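Pyridine nucleotide-disulphide oxidoreductase dimerisation region (Escherichia coli BL21, PDB 6KYY) is an FAD-dependent disulfide reductase of the pyridine nucleotide-disulfide oxidoreductase family, probably helping the cell resist reactive chlorine species. Local coordinates at residues L304-I309 against V335-F340; S346-T351 against L397-L402; L168-G173 against L254-R259. All blocks are in the same frame, centred on the assembly; numbering follows the deposited sequence.

Contact 1 (L304-I309 against V335-F340). With FAD (flavin-adenine dinucleotide), chain N.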
loop_
_atom_site.group_PDB
_atom_site.type_symbol
_atom_site.label_atom_id
_atom_site.label_comp_id
_atom_site.label_asym_id
_atom_site.label_seq_id
_atom_site.Cartn_x
_atom_site.Cartn_y
_atom_site.Cartn_z
ATOM N N LEU B 304 21.123 -11.905 3.735
ATOM C CA LEU B 304 20.150 -11.530 2.718
ATOM C C LEU B 304 20.364 -10.083 2.294
ATOM O O LEU B 304 20.529 -9.193 3.134
ATOM C CB LEU B 304 18.729 -11.736 3.242
ATOM C CG LEU B 304 18.371 -13.165 3.662
ATOM C CD1 LEU B 304 16.987 -13.210 4.291
ATOM C CD2 LEU B 304 18.459 -14.125 2.482
ATOM N N GLN B 305 20.372 -9.851 0.980
ATOM C CA GLN B 305 20.711 -8.541 0.423
ATOM C C GLN B 305 19.447 -7.689 0.352
ATOM O O GLN B 305 18.841 -7.493 -0.704
ATOM C CB GLN B 305 21.372 -8.693 -0.941
ATOM C CG GLN B 305 22.857 -9.011 -0.875
ATOM C CD GLN B 305 23.384 -9.611 -2.164
ATOM O OE1 GLN B 305 22.783 -9.455 -3.227
ATOM N NE2 GLN B 305 24.517 -10.299 -2.076
ATOM N N PHE B 306 19.052 -7.169 1.511
ATOM C CA PHE B 306 17.946 -6.232 1.616
ATOM C C PHE B 306 18.400 -5.014 2.406
ATOM O O PHE B 306 19.347 -5.074 3.193
ATOM C CB PHE B 306 16.718 -6.862 2.288
ATOM C CG PHE B 306 16.142 -8.022 1.532
ATOM C CD1 PHE B 306 16.074 -9.276 2.114
ATOM C CD2 PHE B 306 15.669 -7.860 0.241
ATOM C CE1 PHE B 306 15.546 -10.348 1.422
ATOM C CE2 PHE B 306 15.139 -8.928 -0.457
ATOM C CZ PHE B 306 15.080 -10.174 0.134
ATOM N N THR B 307 17.708 -3.896 2.180
ATOM C CA THR B 307 18.034 -2.673 2.907
ATOM C C THR B 307 17.555 -2.748 4.351
ATOM O O THR B 307 18.225 -2.248 5.262
ATOM C CB THR B 307 17.422 -1.465 2.198
ATOM O OG1 THR B 307 17.695 -1.548 0.794
ATOM C CG2 THR B 307 18.009 -0.173 2.741
ATOM N N TYR B 308 16.402 -3.379 4.582
ATOM C CA TYR B 308 15.845 -3.476 5.925
ATOM C C TYR B 308 16.558 -4.511 6.789
ATOM O O TYR B 308 16.395 -4.488 8.014
ATOM C CB TYR B 308 14.346 -3.789 5.853
ATOM C CG TYR B 308 13.956 -4.791 4.785
ATOM C CD1 TYR B 308 13.769 -6.127 5.100
ATOM C CD2 TYR B 308 13.758 -4.396 3.467
ATOM C CE1 TYR B 308 13.410 -7.048 4.135
ATOM C CE2 TYR B 308 13.400 -5.310 2.495
ATOM C CZ TYR B 308 13.227 -6.635 2.835
ATOM O OH TYR B 308 12.870 -7.552 1.876
ATOM N N ILE B 309 17.337 -5.414 6.191
ATOM C CA ILE B 309 18.173 -6.306 6.991
ATOM C C ILE B 309 19.446 -5.589 7.420
ATOM O O ILE B 309 19.922 -5.765 8.548
ATOM C CB ILE B 309 18.475 -7.605 6.218
ATOM C CG1 ILE B 309 17.320 -8.593 6.364
ATOM C CG2 ILE B 309 19.752 -8.262 6.719
ATOM C CD1 ILE B 309 15.984 -8.013 6.022
ATOM N N VAL B 335 11.069 -13.156 7.735
ATOM C CA VAL B 335 11.617 -12.021 6.998
ATOM C C VAL B 335 10.901 -11.907 5.658
ATOM O O VAL B 335 10.957 -12.841 4.845
ATOM C CB VAL B 335 13.134 -12.161 6.807
ATOM C CG1 VAL B 335 13.657 -11.028 5.947
ATOM C CG2 VAL B 335 13.841 -12.187 8.153
ATOM N N PRO B 336 10.221 -10.797 5.381
ATOM C CA PRO B 336 9.501 -10.656 4.115
ATOM C C PRO B 336 10.375 -10.078 3.010
ATOM O O PRO B 336 11.408 -9.451 3.251
ATOM C CB PRO B 336 8.370 -9.686 4.476
ATOM C CG PRO B 336 8.974 -8.811 5.531
ATOM C CD PRO B 336 10.019 -9.634 6.263
ATOM N N TYR B 337 9.933 -10.308 1.775
ATOM C CA TYR B 337 10.603 -9.759 0.605
ATOM C C TYR B 337 9.574 -9.537 -0.492
ATOM O O TYR B 337 8.466 -10.078 -0.451
ATOM C CB TYR B 337 11.739 -10.670 0.120
ATOM C CG TYR B 337 11.300 -12.017 -0.409
ATOM C CD1 TYR B 337 11.218 -13.121 0.433
ATOM C CD2 TYR B 337 10.993 -12.193 -1.753
ATOM C CE1 TYR B 337 10.826 -14.356 -0.048
ATOM C CE2 TYR B 337 10.599 -13.424 -2.241
ATOM C CZ TYR B 337 10.518 -14.502 -1.385
ATOM O OH TYR B 337 10.127 -15.730 -1.868
ATOM N N SER B 338 9.953 -8.732 -1.483
ATOM C CA SER B 338 9.050 -8.372 -2.566
ATOM C C SER B 338 9.811 -8.247 -3.878
ATOM O O SER B 338 10.924 -7.715 -3.916
ATOM C CB SER B 338 8.310 -7.061 -2.261
ATOM O OG SER B 338 7.953 -6.982 -0.891
ATOM N N VAL B 339 9.194 -8.735 -4.951
ATOM C CA VAL B 339 9.728 -8.647 -6.307
ATOM C C VAL B 339 8.925 -7.578 -7.032
ATOM O O VAL B 339 7.729 -7.757 -7.289
ATOM C CB VAL B 339 9.648 -9.992 -7.038
ATOM C CG1 VAL B 339 10.400 -9.928 -8.363
ATOM C CG2 VAL B 339 10.182 -11.095 -6.154
ATOM N N PHE B 340 9.578 -6.469 -7.377
ATOM C CA PHE B 340 8.867 -5.276 -7.836
ATOM C C PHE B 340 8.640 -5.328 -9.348
ATOM O O PHE B 340 9.200 -4.561 -10.135
ATOM C CB PHE B 340 9.620 -4.023 -7.415
ATOM C CG PHE B 340 9.454 -3.694 -5.964
ATOM C CD1 PHE B 340 10.245 -4.307 -5.008
ATOM C CD2 PHE B 340 8.489 -2.791 -5.552
ATOM C CE1 PHE B 340 10.088 -4.014 -3.668
ATOM C CE2 PHE B 340 8.326 -2.493 -4.214
ATOM C CZ PHE B 340 9.128 -3.106 -3.270
HETATM P PA FAD N . 25.637 -0.395 0.627
HETATM O O1A FAD N . 25.912 -1.369 -0.457
HETATM O O2A FAD N . 24.289 0.330 0.546
HETATM O O5B FAD N . 26.793 0.662 0.723
HETATM C C5B FAD N . 28.093 0.403 0.153
HETATM C C4B FAD N . 28.878 1.691 0.137
HETATM O O4B FAD N . 30.230 1.448 0.589
HETATM C C3B FAD N . 28.988 2.369 -1.229
HETATM O O3B FAD N . 28.752 3.767 -1.115
HETATM C C2B FAD N . 30.425 2.060 -1.659
HETATM O O2B FAD N . 30.958 3.082 -2.495
HETATM C C1B FAD N . 31.138 2.043 -0.311
HETATM N N9A FAD N . 32.380 1.276 -0.295
HETATM C C8A FAD N . 32.584 0.016 -0.790
HETATM N N7A FAD N . 33.811 -0.428 -0.638
HETATM C C5A FAD N . 34.460 0.618 0.001
HETATM C C6A FAD N . 35.786 0.783 0.446
HETATM N N6A FAD N . 36.737 -0.145 0.309
HETATM N N1A FAD N . 36.105 1.950 1.048
HETATM C C2A FAD N . 35.159 2.882 1.189
HETATM N N3A FAD N . 33.880 2.839 0.809
HETATM C C4A FAD N . 33.591 1.675 0.220
HETATM N N1 FAD N . 16.989 -4.019 -1.175
HETATM C C2 FAD N . 15.711 -3.982 -0.692
HETATM O O2 FAD N . 15.473 -4.075 0.518
HETATM N N3 FAD N . 14.650 -3.837 -1.569
HETATM C C4 FAD N . 14.737 -3.737 -2.943
HETATM O O4 FAD N . 13.718 -3.601 -3.617
HETATM C C4X FAD N . 16.099 -3.782 -3.447
HETATM N N5 FAD N . 16.279 -3.660 -4.729
HETATM C C5X FAD N . 17.578 -3.697 -5.209
HETATM C C6 FAD N . 17.787 -3.588 -6.583
HETATM C C7 FAD N . 19.072 -3.617 -7.115
HETATM C C7M FAD N . 19.260 -3.496 -8.604
HETATM C C8 FAD N . 20.174 -3.762 -6.258
HETATM C C8M FAD N . 21.577 -3.798 -6.802
HETATM C C9 FAD N . 19.970 -3.873 -4.886
HETATM C C9A FAD N . 18.684 -3.840 -4.358
HETATM N N10 FAD N . 18.443 -3.943 -2.974
HETATM C C10 FAD N . 17.160 -3.919 -2.483
HETATM C "C1'" FAD N . 19.556 -4.105 -2.026
HETATM C "C2'" FAD N . 20.054 -2.786 -1.446
HETATM O "O2'" FAD N . 20.600 -1.964 -2.480
HETATM C "C3'" FAD N . 21.141 -3.073 -0.409
HETATM O "O3'" FAD N . 20.868 -4.323 0.213
HETATM C "C4'" FAD N . 21.279 -2.001 0.672
HETATM O "O4'" FAD N . 21.804 -0.805 0.093
HETATM C "C5'" FAD N . 22.145 -2.450 1.832
HETATM O "O5'" FAD N . 23.528 -2.188 1.516
HETATM P P FAD N . 24.617 -2.082 2.649
HETATM O O1P FAD N . 24.019 -1.384 3.875
HETATM O O2P FAD N . 25.210 -3.408 2.925
HETATM O O3P FAD N . 25.717 -1.116 2.037
#

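Contact 2 (S346-T351 against L397-L402)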
loop_
_atom_site.group_PDB
_atom_site.type_symbol
_atom_site.label_atom_id
_atom_site.label_comp_id
_atom_site.label_asym_id
_atom_site.label_seq_id
_atom_site.Cartn_x
_atom_site.Cartn_y
_atom_site.Cartn_z
ATOM N N SER B 346 5.047 -10.202 -3.423
ATOM C CA SER B 346 5.490 -10.088 -2.042
ATOM C C SER B 346 5.281 -11.410 -1.316
ATOM O O SER B 346 4.327 -12.144 -1.593
ATOM C CB SER B 346 4.742 -8.965 -1.319
ATOM O OG SER B 346 5.102 -7.704 -1.851
ATOM N N ARG B 347 6.178 -11.712 -0.378
ATOM C CA ARG B 347 6.208 -13.035 0.226
ATOM C C ARG B 347 6.692 -12.959 1.667
ATOM O O ARG B 347 7.492 -12.093 2.030
ATOM C CB ARG B 347 7.109 -13.983 -0.574
ATOM C CG ARG B 347 6.445 -14.584 -1.799
ATOM C CD ARG B 347 6.314 -16.085 -1.656
ATOM N NE ARG B 347 7.611 -16.707 -1.406
ATOM C CZ ARG B 347 7.893 -17.439 -0.334
ATOM N NH1 ARG B 347 6.966 -17.648 0.591
ATOM N NH2 ARG B 347 9.102 -17.965 -0.189
ATOM N N VAL B 348 6.191 -13.889 2.481
ATOM C CA VAL B 348 6.673 -14.095 3.842
ATOM C C VAL B 348 6.347 -15.532 4.213
ATOM O O VAL B 348 5.381 -16.112 3.712
ATOM C CB VAL B 348 6.045 -13.079 4.832
ATOM C CG1 VAL B 348 4.551 -13.319 4.976
ATOM C CG2 VAL B 348 6.736 -13.147 6.189
ATOM N N GLY B 349 7.167 -16.115 5.082
ATOM C CA GLY B 349 6.950 -17.494 5.466
ATOM C C GLY B 349 7.336 -18.459 4.354
ATOM O O GLY B 349 7.950 -18.096 3.350
ATOM N N MET B 350 6.951 -19.716 4.551
ATOM C CA MET B 350 7.334 -20.771 3.627
ATOM C C MET B 350 6.349 -20.878 2.469
ATOM O O MET B 350 5.181 -20.495 2.577
ATOM C CB MET B 350 7.433 -22.122 4.340
ATOM C CG MET B 350 6.430 -22.345 5.456
ATOM S SD MET B 350 6.740 -23.917 6.287
ATOM C CE MET B 350 6.225 -23.536 7.958
ATOM N N THR B 351 6.846 -21.402 1.352
ATOM C CA THR B 351 6.015 -21.675 0.194
ATOM C C THR B 351 5.129 -22.891 0.453
ATOM O O THR B 351 5.261 -23.590 1.463
ATOM C CB THR B 351 6.881 -21.920 -1.042
ATOM O OG1 THR B 351 7.806 -22.980 -0.771
ATOM C CG2 THR B 351 7.655 -20.669 -1.408
ATOM N N LEU B 397 1.505 -20.180 7.991
ATOM C CA LEU B 397 2.892 -20.560 7.763
ATOM C C LEU B 397 3.561 -19.760 6.656
ATOM O O LEU B 397 4.792 -19.649 6.652
ATOM C CB LEU B 397 2.983 -22.053 7.429
ATOM C CG LEU B 397 2.325 -22.990 8.443
ATOM C CD1 LEU B 397 2.181 -24.391 7.871
ATOM C CD2 LEU B 397 3.111 -23.014 9.743
ATOM N N GLY B 398 2.794 -19.205 5.732
ATOM C CA GLY B 398 3.372 -18.427 4.657
ATOM C C GLY B 398 2.281 -17.827 3.799
ATOM O O GLY B 398 1.111 -18.214 3.880
ATOM N N ALA B 399 2.691 -16.869 2.970
ATOM C CA ALA B 399 1.768 -16.190 2.075
ATOM C C ALA B 399 2.488 -15.845 0.779
ATOM O O ALA B 399 3.705 -15.656 0.763
ATOM C CB ALA B 399 1.189 -14.920 2.711
ATOM N N SER B 400 1.720 -15.775 -0.308
ATOM C CA SER B 400 2.217 -15.367 -1.621
ATOM C C SER B 400 1.255 -14.305 -2.147
ATOM O O SER B 400 0.153 -14.628 -2.597
ATOM C CB SER B 400 2.308 -16.552 -2.574
ATOM O OG SER B 400 3.359 -17.424 -2.203
ATOM N N LEU B 401 1.659 -13.045 -2.074
ATOM C CA LEU B 401 0.810 -11.923 -2.458
ATOM C C LEU B 401 1.322 -11.368 -3.783
ATOM O O LEU B 401 2.254 -10.560 -3.810
ATOM C CB LEU B 401 0.795 -10.868 -1.356
ATOM C CG LEU B 401 0.258 -11.387 -0.018
ATOM C CD1 LEU B 401 0.025 -10.250 0.959
ATOM C CD2 LEU B 401 -1.021 -12.186 -0.219
ATOM N N LEU B 402 0.723 -11.828 -4.878
ATOM C CA LEU B 402 1.044 -11.367 -6.227
ATOM C C LEU B 402 -0.081 -10.434 -6.653
ATOM O O LEU B 402 -1.051 -10.847 -7.292
ATOM C CB LEU B 402 1.200 -12.548 -7.175
ATOM C CG LEU B 402 1.670 -12.243 -8.597
ATOM C CD1 LEU B 402 2.910 -11.368 -8.583
ATOM C CD2 LEU B 402 1.930 -13.531 -9.364
#

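Contact 3 (L168-G173 against L254-R259)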
loop_
_atom_site.group_PDB
_atom_site.type_symbol
_atom_site.label_atom_id
_atom_site.label_comp_id
_atom_site.label_asym_id
_atom_site.label_seq_id
_atom_site.Cartn_x
_atom_site.Cartn_y
_atom_site.Cartn_z
ATOM N N LEU B 168 16.024 -5.999 -25.235
ATOM C CA LEU B 168 16.886 -6.046 -24.060
ATOM C C LEU B 168 17.056 -7.496 -23.628
ATOM O O LEU B 168 16.066 -8.195 -23.381
ATOM C CB LEU B 168 16.297 -5.201 -22.929
ATOM C CG LEU B 168 17.068 -5.007 -21.619
ATOM C CD1 LEU B 168 16.701 -6.084 -20.616
ATOM C CD2 LEU B 168 18.575 -4.963 -21.845
ATOM N N GLY B 169 18.304 -7.943 -23.540
ATOM C CA GLY B 169 18.620 -9.287 -23.085
ATOM C C GLY B 169 19.114 -9.269 -21.648
ATOM O O GLY B 169 19.827 -8.354 -21.236
ATOM N N ILE B 170 18.726 -10.292 -20.892
ATOM C CA ILE B 170 19.083 -10.416 -19.483
ATOM C C ILE B 170 19.762 -11.759 -19.270
ATOM O O ILE B 170 19.226 -12.801 -19.663
ATOM C CB ILE B 170 17.853 -10.282 -18.568
ATOM C CG1 ILE B 170 17.274 -8.872 -18.655
ATOM C CG2 ILE B 170 18.212 -10.639 -17.131
ATOM C CD1 ILE B 170 16.379 -8.497 -17.501
ATOM N N LEU B 171 20.937 -11.732 -18.649
ATOM C CA LEU B 171 21.635 -12.944 -18.231
ATOM C C LEU B 171 21.391 -13.113 -16.736
ATOM O O LEU B 171 22.060 -12.486 -15.910
ATOM C CB LEU B 171 23.120 -12.865 -18.565
ATOM C CG LEU B 171 23.525 -13.590 -19.850
ATOM C CD1 LEU B 171 25.035 -13.734 -19.941
ATOM C CD2 LEU B 171 22.846 -14.950 -19.935
ATOM N N GLY B 172 20.419 -13.953 -16.393
ATOM C CA GLY B 172 20.062 -14.181 -15.008
ATOM C C GLY B 172 18.565 -14.214 -14.784
ATOM O O GLY B 172 17.865 -13.234 -15.058
ATOM N N GLY B 173 18.060 -15.339 -14.287
ATOM C CA GLY B 173 16.649 -15.461 -13.980
ATOM C C GLY B 173 16.331 -15.026 -12.565
ATOM O O GLY B 173 15.266 -15.348 -12.029
ATOM N N LEU B 254 22.078 -7.185 -20.194
ATOM C CA LEU B 254 22.176 -6.867 -18.777
ATOM C C LEU B 254 22.576 -8.112 -17.995
ATOM O O LEU B 254 21.946 -9.165 -18.132
ATOM C CB LEU B 254 20.849 -6.323 -18.251
ATOM C CG LEU B 254 20.722 -6.270 -16.728
ATOM C CD1 LEU B 254 21.450 -5.059 -16.184
ATOM C CD2 LEU B 254 19.262 -6.258 -16.303
ATOM N N ILE B 255 23.618 -7.984 -17.178
ATOM C CA ILE B 255 24.066 -9.069 -16.312
ATOM C C ILE B 255 23.307 -8.965 -14.994
ATOM O O ILE B 255 23.523 -8.036 -14.211
ATOM C CB ILE B 255 25.580 -9.024 -16.076
ATOM C CG1 ILE B 255 26.327 -8.743 -17.380
ATOM C CG2 ILE B 255 26.058 -10.329 -15.457
ATOM C CD1 ILE B 255 27.764 -8.312 -17.165
ATOM N N ALA B 256 22.410 -9.918 -14.751
ATOM C CA ALA B 256 21.715 -10.006 -13.474
ATOM C C ALA B 256 22.011 -11.350 -12.824
ATOM O O ALA B 256 21.100 -12.150 -12.589
ATOM C CB ALA B 256 20.208 -9.812 -13.658
ATOM N N SER B 257 23.288 -11.607 -12.538
ATOM C CA SER B 257 23.740 -12.889 -12.015
ATOM C C SER B 257 24.069 -12.819 -10.526
ATOM O O SER B 257 24.945 -13.540 -10.043
ATOM C CB SER B 257 24.948 -13.388 -12.807
ATOM O OG SER B 257 24.592 -13.671 -14.149
ATOM N N GLY B 258 23.376 -11.956 -9.793
ATOM C CA GLY B 258 23.543 -11.862 -8.359
ATOM C C GLY B 258 24.681 -10.940 -7.955
ATOM O O GLY B 258 25.553 -10.585 -8.746
ATOM N N ARG B 259 24.653 -10.545 -6.685
ATOM C CA ARG B 259 25.688 -9.715 -6.090
ATOM C C ARG B 259 26.381 -10.482 -4.974
ATOM O O ARG B 259 25.754 -11.269 -4.258
ATOM C CB ARG B 259 25.111 -8.410 -5.533
ATOM C CG ARG B 259 24.163 -7.696 -6.473
ATOM C CD ARG B 259 23.990 -6.249 -6.057
ATOM N NE ARG B 259 24.939 -5.368 -6.730
ATOM C CZ ARG B 259 25.555 -4.346 -6.144
ATOM N NH1 ARG B 259 25.321 -4.072 -4.867
ATOM N NH2 ARG B 259 26.404 -3.598 -6.835
#

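Contact 1 (L304-I309 against V335-F340)
With chi1 at 40°, Tyr308 holds its CG between its own backbone N and carbonyl carbon, which sends the phenol across to Pro336; Phe306, its CG beside the backbone N (chi1 -62°), turns its ring toward Tyr337. The Tyr308 hydroxyl is the polar centre of the contact: OH donates to Pro336 O at 2.8 Å, the donor lying somewhat off the carbonyl plane, and the acceptor sits at the edge of the phenol ring. The same oxygen lies over the centre of the Phe306 ring, 3.2 Å above its plane, so one hydroxyl serves a carbonyl and covers an aromatic face. Phe306 CZ meets Tyr337 CB at 3.4 Å, while the Tyr337 ring leads away and its hydroxyl bonds to Glu204. The contact joins the start of helix 307-321, whose N-terminus points at the pyrimidine end of the isoalloxazine, to strand 337-339, the first of the dimerisation domain's sheet, next to the second subunit. Thr307 N, in the first turn, gives FAD O2 a nearly straight bond of 2.8 Å (170° at the hydrogen). As in relatives of this family, the helix end would probably stabilise negative charge at N1 and O2 of the reduced flavin. His433 of the second subunit, probably the proton acceptor of the active site, packs on Thr307 and also gives its backbone O to FAD. Farther from the flavin the contact is aliphatic: Val335 CG1 touches Ile309 CD1 at 3.8 Å and, more loosely, Leu304 CD1 at 4.3 Å.

Contact 2 (S346-T351 against L397-L402)
Leu397 meets Met350 where two neighbouring strands, 345-349 and 396-402, run antiparallel within the five-stranded sheet of the dimerisation domain. Leu397 O accepts Met350 N at 3.0 Å, and its side chain takes the end of the methionine: CE lies 3.6 Å from Leu397 CB and equally near CD2, the two chains crossing at a slant. Met350 gets there with CG set between backbone N and carbonyl carbon (chi1 35°), which brings CG beside Leu397 O before CE reaches across to the leucine. Gly398 pairs with Gly349 in a non-hydrogen-bonded position, and with no side chain on either residue the CA atoms come within 3.8 Å. Gly398 CA also points a hydrogen almost straight at Met350 O, a CA-H...O contact of 3.4 Å. Ala399 N bonds to Val348 O at 2.9 Å, while Val348 N makes no matching bond to Ala399 O. The Ala399 methyl and Val348 share the sheet face with Ser346 and Leu401. Ile410 of helix 406-418 packs on Val348, Ser346 and Leu401. Ser400 turns to the other face, toward helix 206-218, where its OG lies alongside the aliphatic part of Arg347. Leu401 completes the pairing with two backbone bonds to Ser346, N to O and O to N, and Leu402 carries the strand on beside helix 206-218. The Arg347 chain, bent at chi2 and chi3, ends with NE in a salt bridge to Glu204, Thr351 CG2 over one face of the guanidinium, toward its rim, and NH1 3.0 Å from Gly349 O, which it approaches from above the carbonyl plane.

Contact 3 (L168-G173 against L254-R259)
Leu254 is bonded through its N to Gly169 O and through its O to Leu171 N, the alternation of a parallel strand pair. Leu254 N donates to Gly169 O at 2.7 Å, and Leu171 N donates a nearly straight bond to Leu254 O at 2.8 Å (174° at the hydrogen). Past the regular strand, Leu171 O takes Ala256 N at 2.8 Å from above its carbonyl plane; Ser257 OG adds a weak bond to the same oxygen. Gly172 CA then comes within 3.3 Å of Ala256 O in a CA-H...O contact. Around this backbone frame the side chains sort by face. Ile170 and Leu254 lie side by side, CD1 of the first 3.8 Å from CD2 of the second, with Phe180 of helix 175-186 packed on both. Ile170 CG2 reaches Ala256 CB at 4.1 Å, while Leu171 and Ile255 occupy the other face. Strands 167-171 and 252-255 are neighbours in a five-stranded parallel sheet of Rossmann type, and Gly172 opens a GxGxxG-like turn into helix 175-186, consistent with the pyridine nucleotide domain of the family. Polar pairing is thus almost all main chain, so the strand end that leads into the glycine turn is positioned chiefly by peptide hydrogen bonds and aliphatic packing.

In the fold
Contacts 2 and 3 are buried strand pairings, one antiparallel in the dimerisation domain and the other parallel in a Rossmann-type sheet, and neither is touched by the second subunit. Contact 1 is only partly buried, joins a helix start to the outermost strand of the sheet within this chain, and faces both FAD and the second subunit; its bonding across the segments comes from one tyrosine hydroxyl rather than from backbone pairing. Strand 337-339 is next to 345-349, so contacts 1 and 2 share a sheet, linked by Tyr337 O with Arg347 N. Contact 1 meets contact 3 through Gln305 NE2 and Arg259 O, whereas contacts 2 and 3 stay about 13 Å apart at their nearest atoms.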